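Local coordinates for protein putative triphosphoribosyl-dephospho-coA synthase (Archaeoglobus fulgidus DSM 4304, PDB 3H9P) that is of unknown function but, judging from its family, may bind ATP and act as a triphosphoribosyl-dephospho-CoA synthase, at residues A[56-61]-A[99-104]; A[93-98]-A[134-139]; A[60-65]-A[148-153]; A[25-30]-A[66-71]. All coordinates share one frame; numbering follows the deposited sequence.

How the contacts relate
All four contacts join helices of an all-helical fold, and none has a hydrogen bond across it. Contact 3 lies deepest, its centre about 6 Å from that of the chain, and is aliphatic, leucine on leucine and on the stem of a glutamate. Contact 1, about 10 Å out, is partly buried, pairing a phenylalanine with an exposed one. Contacts 2 and 4 lie about 15 and 14 Å out yet are buried; one sets an indole against the helix turn at a serine, the other a methyl over a phenylalanine ring. Helix 58-68 serves contacts 1, 3 and 4, while helix 92-105 serves contacts 1 and 2, which touch where Leu99 CB meets Trp136 CH2 at 3.7 Å.

Contact 1 of 4, residues A[56-61]-A[99-104]; sequences VHFGAF and LEAFRL
Two phenylalanines, Phe58 and Phe102, form a T-shaped stack in which the edge of Phe102 is directed at the face of Phe58. The ring centroids lie 5.7 Å apart and the planes are turned 82° to each other. Phe102 CD1 stands above the Phe58 ring plane, displaced toward the rim, and is 4.0 Å from Phe58 CE2.

A CH-pi contact uses the same ring: Phe102 CA sits over the face of Phe58, 4.1 Å from the ring centroid and 29° off the normal. Phe58 thus lies against helix backbone as well as side chain, with its CE1 also 3.5 Å from Phe102 N. Its CG is anti to the backbone N (chi1 161°), which extends the ring from the first turn of helix 58-68, just after the N-cap position of His57, across to helix 92-105. In this all-helical fold Phe58 carries the join between the two helices.

The remaining contact is apolar. Ala101 CB lies in the plane of the Phe58 ring at its edge, 3.8 Å from Phe58 CE1; a methyl suits this buried place because it lets the ring come close to the helix backbone. Phe102 CB touches Phe58 CZ at 4.0 Å. Beyond the pair, Val44 of helix 36-46 also packs on Phe58, whereas Phe102 as a residue is exposed.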
# COMPACT_ATOMS: atom_id res chain seq x y z
N VAL A 56 8.38 -16.21 10.76
CA VAL A 56 9.15 -15.58 9.67
C VAL A 56 9.88 -14.25 9.99
O VAL A 56 11.11 -14.23 10.08
CB VAL A 56 8.27 -15.41 8.42
N HIS A 57 9.13 -13.16 10.16
CA HIS A 57 9.68 -11.80 10.39
C HIS A 57 10.48 -11.32 9.17
O HIS A 57 11.71 -11.07 9.24
CB HIS A 57 10.53 -11.72 11.68
CG HIS A 57 9.91 -12.39 12.87
ND1 HIS A 57 10.32 -13.62 13.33
CD2 HIS A 57 8.92 -11.99 13.71
CE1 HIS A 57 9.62 -13.95 14.40
NE2 HIS A 57 8.76 -12.98 14.65
N PHE A 58 9.77 -11.23 8.05
CA PHE A 58 10.35 -10.83 6.78
C PHE A 58 11.04 -9.47 6.88
O PHE A 58 12.12 -9.25 6.30
CB PHE A 58 9.24 -10.81 5.70
CG PHE A 58 9.59 -10.02 4.49
CD1 PHE A 58 10.30 -10.61 3.45
CD2 PHE A 58 9.25 -8.66 4.41
CE1 PHE A 58 10.65 -9.87 2.33
CE2 PHE A 58 9.61 -7.91 3.32
CZ PHE A 58 10.32 -8.52 2.26
N GLY A 59 10.42 -8.56 7.63
CA GLY A 59 10.87 -7.18 7.76
C GLY A 59 12.18 -7.10 8.50
O GLY A 59 13.05 -6.30 8.16
N ALA A 60 12.33 -7.95 9.52
CA ALA A 60 13.61 -8.01 10.23
C ALA A 60 14.75 -8.28 9.23
O ALA A 60 15.76 -7.54 9.23
CB ALA A 60 13.56 -9.03 11.32
N PHE A 61 14.56 -9.27 8.35
CA PHE A 61 15.58 -9.61 7.31
C PHE A 61 15.84 -8.55 6.27
O PHE A 61 17.00 -8.34 5.80
CB PHE A 61 15.20 -10.91 6.60
CG PHE A 61 15.16 -12.11 7.51
CD1 PHE A 61 16.12 -12.27 8.52
CD2 PHE A 61 14.23 -13.09 7.32
CE1 PHE A 61 16.13 -13.37 9.32
CE2 PHE A 61 14.22 -14.22 8.13
CZ PHE A 61 15.19 -14.35 9.14
N LEU A 99 10.92 -9.14 -3.59
CA LEU A 99 9.51 -9.40 -3.87
C LEU A 99 9.13 -10.89 -3.75
O LEU A 99 8.14 -11.24 -3.10
CB LEU A 99 9.14 -8.83 -5.25
CG LEU A 99 7.66 -8.83 -5.66
CD1 LEU A 99 6.76 -8.28 -4.54
CD2 LEU A 99 7.48 -8.00 -6.92
N GLU A 100 9.92 -11.77 -4.35
CA GLU A 100 9.76 -13.20 -4.12
C GLU A 100 9.89 -13.61 -2.64
O GLU A 100 9.15 -14.45 -2.17
CB GLU A 100 10.76 -13.98 -4.97
CG GLU A 100 10.61 -15.48 -4.82
CD GLU A 100 11.70 -16.25 -5.51
OE1 GLU A 100 12.37 -15.64 -6.38
OE2 GLU A 100 11.88 -17.45 -5.18
N ALA A 101 10.81 -12.98 -1.90
CA ALA A 101 10.95 -13.27 -0.46
C ALA A 101 9.69 -12.89 0.32
O ALA A 101 9.27 -13.61 1.27
CB ALA A 101 12.21 -12.56 0.13
N PHE A 102 9.09 -11.78 -0.09
CA PHE A 102 7.85 -11.27 0.48
C PHE A 102 6.71 -12.24 0.25
O PHE A 102 5.99 -12.59 1.20
CB PHE A 102 7.50 -9.90 -0.15
CG PHE A 102 6.17 -9.33 0.29
CD1 PHE A 102 6.08 -8.58 1.47
CD2 PHE A 102 5.02 -9.53 -0.48
CE1 PHE A 102 4.85 -8.01 1.88
CE2 PHE A 102 3.78 -8.98 -0.08
CZ PHE A 102 3.69 -8.22 1.10
N ARG A 103 6.55 -12.68 -1.00
CA ARG A 103 5.45 -13.60 -1.31
C ARG A 103 5.62 -14.93 -0.56
O ARG A 103 4.65 -15.53 -0.14
CB ARG A 103 5.33 -13.82 -2.81
N LEU A 104 6.86 -15.38 -0.36
CA LEU A 104 7.09 -16.61 0.36
C LEU A 104 6.85 -16.39 1.86
O LEU A 104 6.37 -17.27 2.55
CB LEU A 104 8.50 -17.12 0.10

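Contact 2 of 4, residues A[93-98]-A[134-139]; sequences RDSLSV and YEWMKM
Trp136 carries this contact, bringing the six-membered part of its indole against the turn of helix 92-105 that holds Ser95 and Val98. Its CB already meets the other helix, 4.0 Å from Ser95 OG. From there CG stands anti to the backbone N (chi1 -164°), and this sends the ring system toward helix 92-105. CE3 comes next and touches Ser95 twice, at OG (3.8 Å) and at CB (3.9 Å). CZ3 makes the nearest approach, 3.4 Å from the carbonyl oxygen Ser95 O, which it meets obliquely, and Val98 CG1 lies 4.4 Å from the same carbon. At the far end of the ring, CH2 is 4.1 Å from Ser95 O.

Such a large flat side chain bridges two helices whose backbones approach to 7.3 Å between Ser95 CA and Trp136 CA, and a small residue such as serine permits this closeness. Here the short helix 133-138 is fitted to the longer helix 92-105 within this all-helical fold, with Ile126 of helix 118-129 touching both Ser95 and Trp136. The hydroxyl of Ser95 is hydrogen-bonded to Ile131 O, so this buried polar atom is satisfied while the oxygen also lies against CB and CE3 of Trp136.

The indole also has neighbours in its own segment: the methyl CE of Met137, a selenomethionine, 3.5 Å above one face toward the rim, and CE of selenomethionine Met139 in plane at the edge. The same short helix faces the second subunit, where Lys138 makes salt bridges to Glu124 and Glu125 of that chain.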
# COMPACT_ATOMS: atom_id res chain seq x y z
N ARG A 93 17.14 -6.93 -10.11
CA ARG A 93 17.12 -8.30 -9.63
C ARG A 93 17.05 -8.36 -8.11
O ARG A 93 16.44 -9.29 -7.57
CB ARG A 93 18.32 -9.05 -10.14
CG ARG A 93 18.39 -9.11 -11.65
CD ARG A 93 19.23 -10.26 -12.07
NE ARG A 93 18.95 -10.62 -13.46
CZ ARG A 93 19.53 -11.63 -14.10
NH1 ARG A 93 20.44 -12.38 -13.46
NH2 ARG A 93 19.21 -11.88 -15.36
N ASP A 94 17.62 -7.38 -7.42
CA ASP A 94 17.49 -7.35 -5.96
C ASP A 94 16.06 -7.11 -5.52
O ASP A 94 15.56 -7.71 -4.57
CB ASP A 94 18.40 -6.29 -5.34
CG ASP A 94 19.85 -6.63 -5.50
OD1 ASP A 94 20.25 -7.63 -4.83
OD2 ASP A 94 20.57 -5.96 -6.31
N SER A 95 15.39 -6.21 -6.22
CA SER A 95 13.97 -5.96 -6.04
C SER A 95 13.11 -7.19 -6.24
O SER A 95 12.22 -7.46 -5.44
CB SER A 95 13.53 -4.89 -7.03
OG SER A 95 13.98 -3.66 -6.54
N LEU A 96 13.41 -7.93 -7.31
CA LEU A 96 12.70 -9.14 -7.68
C LEU A 96 12.88 -10.24 -6.61
O LEU A 96 11.91 -10.89 -6.21
CB LEU A 96 13.17 -9.63 -9.08
CG LEU A 96 12.73 -8.79 -10.30
CD1 LEU A 96 13.28 -9.32 -11.65
CD2 LEU A 96 11.21 -8.70 -10.38
N SER A 97 14.12 -10.46 -6.18
CA SER A 97 14.40 -11.34 -5.05
C SER A 97 13.65 -10.89 -3.80
O SER A 97 13.03 -11.69 -3.12
CB SER A 97 15.88 -11.36 -4.74
OG SER A 97 16.57 -12.02 -5.77
N VAL A 98 13.69 -9.60 -3.52
CA VAL A 98 13.01 -9.16 -2.33
C VAL A 98 11.50 -9.44 -2.43
O VAL A 98 10.90 -9.92 -1.46
CB VAL A 98 13.33 -7.70 -1.99
CG1 VAL A 98 12.40 -7.15 -0.92
CG2 VAL A 98 14.78 -7.61 -1.51
N TYR A 134 16.45 0.24 -3.96
CA TYR A 134 16.46 1.56 -3.34
C TYR A 134 15.33 2.39 -3.93
O TYR A 134 14.52 2.95 -3.19
CB TYR A 134 17.81 2.22 -3.56
CG TYR A 134 17.92 3.59 -2.95
CD1 TYR A 134 18.09 3.73 -1.58
CD2 TYR A 134 17.88 4.75 -3.75
CE1 TYR A 134 18.23 4.96 -0.99
CE2 TYR A 134 18.01 6.03 -3.16
CZ TYR A 134 18.19 6.10 -1.77
OH TYR A 134 18.32 7.29 -1.12
N GLU A 135 15.30 2.44 -5.26
CA GLU A 135 14.30 3.22 -6.01
C GLU A 135 12.90 2.73 -5.71
O GLU A 135 11.99 3.51 -5.51
CB GLU A 135 14.60 3.19 -7.51
CG GLU A 135 16.00 3.70 -7.83
CD GLU A 135 16.54 3.31 -9.21
OE1 GLU A 135 16.30 2.19 -9.72
OE2 GLU A 135 17.24 4.16 -9.81
N TRP A 136 12.74 1.42 -5.68
CA TRP A 136 11.47 0.82 -5.33
C TRP A 136 11.01 1.38 -3.98
O TRP A 136 9.92 1.94 -3.87
CB TRP A 136 11.61 -0.69 -5.26
CG TRP A 136 10.30 -1.41 -5.28
CD1 TRP A 136 9.10 -0.92 -5.72
CD2 TRP A 136 10.05 -2.77 -4.90
NE1 TRP A 136 8.13 -1.87 -5.61
CE2 TRP A 136 8.68 -3.02 -5.12
CE3 TRP A 136 10.87 -3.79 -4.37
CZ2 TRP A 136 8.08 -4.27 -4.83
CZ3 TRP A 136 10.27 -5.05 -4.08
CH2 TRP A 136 8.89 -5.26 -4.31
N MSE A 137 11.88 1.25 -2.97
CA MSE A 137 11.61 1.72 -1.62
C MSE A 137 11.30 3.23 -1.59
O MSE A 137 10.48 3.65 -0.77
CB MSE A 137 12.76 1.39 -0.64
CG MSE A 137 12.94 -0.08 -0.29
SE MSE A 137 11.33 -1.04 0.36
CE MSE A 137 10.64 -1.66 -1.36
N LYS A 138 11.89 4.03 -2.48
CA LYS A 138 11.54 5.45 -2.54
C LYS A 138 10.09 5.66 -3.01
O LYS A 138 9.57 6.76 -2.90
CB LYS A 138 12.46 6.27 -3.45
CG LYS A 138 13.91 6.48 -2.98
CD LYS A 138 14.67 7.45 -3.93
CE LYS A 138 13.73 8.52 -4.48
NZ LYS A 138 14.35 9.38 -5.53
N MSE A 139 9.45 4.63 -3.55
CA MSE A 139 8.06 4.80 -4.00
C MSE A 139 7.00 4.26 -3.03
O MSE A 139 5.82 4.28 -3.32
CB MSE A 139 7.87 4.20 -5.37
CG MSE A 139 8.62 4.96 -6.40
SE MSE A 139 8.64 4.01 -8.09
CE MSE A 139 8.93 2.19 -7.51

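Contact 3 of 4, residues A[60-65]-A[148-153]; sequences AFLLLV and RELVDG
Leu62 and Leu150 meet through their methyls, Leu62 CD1 lying 3.7 Å from Leu150 CD2, with the side chains crossing at about a right angle. The other methyl of Leu150, CD1, rests 3.7 Å from the backbone oxygen Leu62 O and touches Leu63 CD2 at 4.2 Å, so one branched side chain is pressed against two successive residues. Leu63 also uses CD2 on Glu149, reaching CB at 3.7 Å and CG at 3.9 Å; only the aliphatic part of the glutamate takes part.

The leucines, apolar and branched, suit this buried place, where helix 58-68 packs against helix 145-151 near the centre of the all-helical fold. Leu62 brings CG anti to its own N (chi1 -179°), carrying CD1 across although its CB does not point straight at the partner helix.

One shell further out, the bent Glu149 chain (chi2 -70°) turns its carboxylate to the start of helix 155-167, where OE2 accepts from Ile156 N and OE1 is hydrogen-bonded to Ser157 OG. Both carboxylate oxygens thus have partners, which probably restrains the CB and CG that Leu63 touches. Met137 of helix 133-138 packs on Leu150, and Asp234 and Ser238 of helix 230-246 pack on Leu63.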
# COMPACT_ATOMS: atom_id res chain seq x y z
N ALA A 60 12.33 -7.95 9.52
CA ALA A 60 13.61 -8.01 10.23
C ALA A 60 14.75 -8.28 9.23
O ALA A 60 15.76 -7.54 9.23
CB ALA A 60 13.56 -9.03 11.32
N PHE A 61 14.56 -9.27 8.35
CA PHE A 61 15.58 -9.61 7.31
C PHE A 61 15.84 -8.55 6.27
O PHE A 61 17.00 -8.34 5.80
CB PHE A 61 15.20 -10.91 6.60
CG PHE A 61 15.16 -12.11 7.51
CD1 PHE A 61 16.12 -12.27 8.52
CD2 PHE A 61 14.23 -13.09 7.32
CE1 PHE A 61 16.13 -13.37 9.32
CE2 PHE A 61 14.22 -14.22 8.13
CZ PHE A 61 15.19 -14.35 9.14
N LEU A 62 14.76 -7.87 5.88
CA LEU A 62 14.89 -6.79 4.91
C LEU A 62 15.66 -5.61 5.54
O LEU A 62 16.34 -4.87 4.84
CB LEU A 62 13.51 -6.36 4.41
CG LEU A 62 13.38 -5.26 3.37
CD1 LEU A 62 14.22 -5.50 2.09
CD2 LEU A 62 11.87 -5.03 3.05
N LEU A 63 15.51 -5.44 6.85
CA LEU A 63 16.27 -4.45 7.59
C LEU A 63 17.71 -4.91 7.81
O LEU A 63 18.68 -4.14 7.57
CB LEU A 63 15.61 -4.13 8.95
CG LEU A 63 14.33 -3.26 9.02
CD1 LEU A 63 13.70 -3.28 10.42
CD2 LEU A 63 14.63 -1.80 8.58
N LEU A 64 17.89 -6.16 8.22
CA LEU A 64 19.23 -6.61 8.66
C LEU A 64 20.19 -6.94 7.56
O LEU A 64 21.36 -6.65 7.68
CB LEU A 64 19.13 -7.81 9.59
CG LEU A 64 18.56 -7.50 10.98
CD1 LEU A 64 18.08 -8.85 11.57
CD2 LEU A 64 19.60 -6.84 11.91
N VAL A 65 19.71 -7.53 6.48
CA VAL A 65 20.60 -7.93 5.42
C VAL A 65 21.43 -6.75 4.86
O VAL A 65 22.64 -6.89 4.64
CB VAL A 65 19.83 -8.79 4.36
CG1 VAL A 65 20.60 -8.97 3.12
CG2 VAL A 65 19.46 -10.13 4.99
N ARG A 148 11.37 3.38 4.43
CA ARG A 148 11.92 4.64 4.90
C ARG A 148 13.31 4.50 5.56
O ARG A 148 14.17 5.34 5.34
CB ARG A 148 10.87 5.20 5.85
CG ARG A 148 11.26 6.22 6.88
CD ARG A 148 9.99 6.94 7.12
NE ARG A 148 9.69 7.17 8.51
CZ ARG A 148 8.46 7.35 8.96
NH1 ARG A 148 7.43 7.26 8.12
NH2 ARG A 148 8.27 7.59 10.24
N GLU A 149 13.53 3.46 6.36
CA GLU A 149 14.88 3.06 6.81
C GLU A 149 15.81 2.70 5.63
O GLU A 149 17.03 2.97 5.67
CB GLU A 149 14.80 1.82 7.73
CG GLU A 149 14.15 2.09 9.06
CD GLU A 149 15.00 2.97 9.95
OE1 GLU A 149 15.93 2.47 10.60
OE2 GLU A 149 14.75 4.17 9.98
N LEU A 150 15.27 2.03 4.62
CA LEU A 150 16.12 1.60 3.54
C LEU A 150 16.53 2.80 2.71
O LEU A 150 17.60 2.77 2.06
CB LEU A 150 15.45 0.49 2.70
CG LEU A 150 15.95 -0.93 3.09
CD1 LEU A 150 15.57 -1.29 4.48
CD2 LEU A 150 15.48 -2.02 2.12
N VAL A 151 15.72 3.85 2.75
CA VAL A 151 15.97 5.02 1.93
C VAL A 151 16.74 6.17 2.62
O VAL A 151 17.45 6.90 1.97
CB VAL A 151 14.66 5.55 1.26
CG1 VAL A 151 14.83 6.96 0.77
CG2 VAL A 151 14.23 4.65 0.09
N ASP A 152 16.61 6.33 3.94
CA ASP A 152 17.11 7.51 4.60
C ASP A 152 18.26 7.19 5.51
O ASP A 152 18.47 7.91 6.45
CB ASP A 152 16.01 8.18 5.45
CG ASP A 152 15.56 7.31 6.70
OD1 ASP A 152 16.25 6.33 7.17
OD2 ASP A 152 14.47 7.63 7.21
N GLY A 153 18.95 6.08 5.30
CA GLY A 153 20.07 5.74 6.15
C GLY A 153 19.73 5.10 7.49
O GLY A 153 20.51 5.20 8.42

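Contact 4 of 4, residues A[25-30]-A[66-71]; sequences PAFLEV and PLISSW
The ring of Phe27 takes the CD1 methyl of Ile68 over one face, 3.5 Å above the plane and displaced toward the rim. It is a CH-pi contact: Ile68 CD1 is 3.7 Å from the ring centroid and 16° off the normal, and its nearest ring atom is Phe27 CD1 at 3.6 Å. The other flat group, the indole of Trp71, has Ile68 O in plane at its edge; its NE1 is hydrogen-bonded to Ala31 O, tying the type I turn from Ile68 to Trp71 to helix 24-33.

Ile68 uses both its branches. The ethyl arm, with CG1 anti to the carbonyl carbon (chi1 -64°), ends on Phe27, while CG2 lies 3.6 Å from Phe27 O and 4.0 Å from Val30 CG1. Val30 in turn sends CG1 to the backbone at Ser69, 3.6 Å from Ser69 N, and also touches Ser69 CB. The backbones come close here, Val30 CA and Ser69 CA being 5.4 Å apart, a spacing to which compact valine and serine are suited.

Helix 58-68 is kinked at Pro66: proline has no N-H, so Pro66 N makes no bond to the turn before. Ser69 OG donates to Pro66 O at 2.8 Å, tilted 33° from the carbonyl plane, so the buried hydroxyl is satisfied by its own segment.

With no hydrogen bond crossing between them, the contact between the two segments rests on apolar packing, with polar bonds at its margins: Trp71 NE1 to Ala31 O and Arg34 NH1 to Ser69 O.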
# COMPACT_ATOMS: atom_id res chain seq x y z
N PRO A 25 23.54 -18.86 8.79
CA PRO A 25 24.31 -19.18 7.57
C PRO A 25 24.08 -18.22 6.39
O PRO A 25 25.04 -17.90 5.68
CB PRO A 25 23.86 -20.60 7.19
CG PRO A 25 23.39 -21.21 8.48
CD PRO A 25 22.79 -20.04 9.28
N ALA A 26 22.83 -17.78 6.18
CA ALA A 26 22.51 -16.76 5.18
C ALA A 26 23.24 -15.46 5.47
O ALA A 26 23.76 -14.81 4.57
CB ALA A 26 21.00 -16.49 5.15
N PHE A 27 23.26 -15.07 6.75
CA PHE A 27 23.94 -13.85 7.16
C PHE A 27 25.43 -13.91 6.87
O PHE A 27 26.01 -12.93 6.39
CB PHE A 27 23.71 -13.54 8.65
CG PHE A 27 22.31 -13.14 9.00
CD1 PHE A 27 21.46 -12.57 8.06
CD2 PHE A 27 21.83 -13.32 10.28
CE1 PHE A 27 20.14 -12.19 8.39
CE2 PHE A 27 20.51 -12.94 10.62
CZ PHE A 27 19.68 -12.39 9.65
N LEU A 28 26.07 -15.05 7.13
CA LEU A 28 27.50 -15.23 6.80
C LEU A 28 27.72 -15.12 5.29
O LEU A 28 28.69 -14.50 4.82
CB LEU A 28 28.03 -16.55 7.34
CG LEU A 28 28.09 -16.73 8.88
CD1 LEU A 28 28.68 -18.07 9.25
CD2 LEU A 28 28.87 -15.59 9.55
N GLU A 29 26.79 -15.67 4.52
CA GLU A 29 26.84 -15.51 3.08
C GLU A 29 26.75 -14.03 2.62
O GLU A 29 27.54 -13.60 1.79
CB GLU A 29 25.80 -16.41 2.43
CG GLU A 29 25.71 -16.26 0.97
CD GLU A 29 25.06 -17.49 0.30
OE1 GLU A 29 24.20 -18.16 0.93
OE2 GLU A 29 25.44 -17.77 -0.86
N VAL A 30 25.83 -13.26 3.21
CA VAL A 30 25.71 -11.84 2.96
C VAL A 30 27.00 -11.09 3.29
O VAL A 30 27.46 -10.25 2.49
CB VAL A 30 24.48 -11.26 3.75
CG1 VAL A 30 24.44 -9.74 3.75
CG2 VAL A 30 23.12 -11.91 3.25
N PRO A 66 20.81 -5.58 4.62
CA PRO A 66 21.67 -4.49 4.13
C PRO A 66 22.73 -4.02 5.13
O PRO A 66 23.81 -3.62 4.70
CB PRO A 66 20.68 -3.35 3.86
CG PRO A 66 19.43 -4.01 3.61
CD PRO A 66 19.39 -5.20 4.54
N LEU A 67 22.41 -4.05 6.43
CA LEU A 67 23.39 -3.71 7.45
C LEU A 67 24.48 -4.76 7.53
O LEU A 67 25.63 -4.43 7.66
CB LEU A 67 22.76 -3.51 8.83
CG LEU A 67 21.59 -2.52 8.89
CD1 LEU A 67 20.82 -2.67 10.21
CD2 LEU A 67 21.99 -1.10 8.54
N ILE A 68 24.09 -6.04 7.44
CA ILE A 68 25.07 -7.10 7.47
C ILE A 68 26.00 -7.08 6.25
O ILE A 68 27.17 -7.44 6.33
CB ILE A 68 24.42 -8.46 7.71
CG1 ILE A 68 23.77 -8.44 9.12
CG2 ILE A 68 25.51 -9.59 7.59
CD1 ILE A 68 22.75 -9.54 9.45
N SER A 69 25.49 -6.61 5.12
CA SER A 69 26.29 -6.55 3.90
C SER A 69 27.39 -5.54 4.06
O SER A 69 28.38 -5.60 3.34
CB SER A 69 25.43 -6.21 2.68
OG SER A 69 25.19 -4.82 2.63
N SER A 70 27.22 -4.63 5.02
CA SER A 70 28.22 -3.60 5.34
C SER A 70 28.83 -3.78 6.74
O SER A 70 29.28 -2.80 7.36
CB SER A 70 27.57 -2.22 5.26
OG SER A 70 26.85 -2.08 4.05
N TRP A 71 28.84 -5.01 7.24
CA TRP A 71 29.33 -5.37 8.58
C TRP A 71 30.69 -4.82 9.00
O TRP A 71 30.94 -4.67 10.19
CB TRP A 71 29.38 -6.87 8.74
CG TRP A 71 30.34 -7.54 7.84
CD1 TRP A 71 30.10 -7.96 6.54
CD2 TRP A 71 31.69 -7.90 8.15
NE1 TRP A 71 31.25 -8.56 6.03
CE2 TRP A 71 32.23 -8.53 7.00
CE3 TRP A 71 32.49 -7.74 9.28
CZ2 TRP A 71 33.55 -8.98 6.96
CZ3 TRP A 71 33.79 -8.20 9.25
CH2 TRP A 71 34.32 -8.81 8.09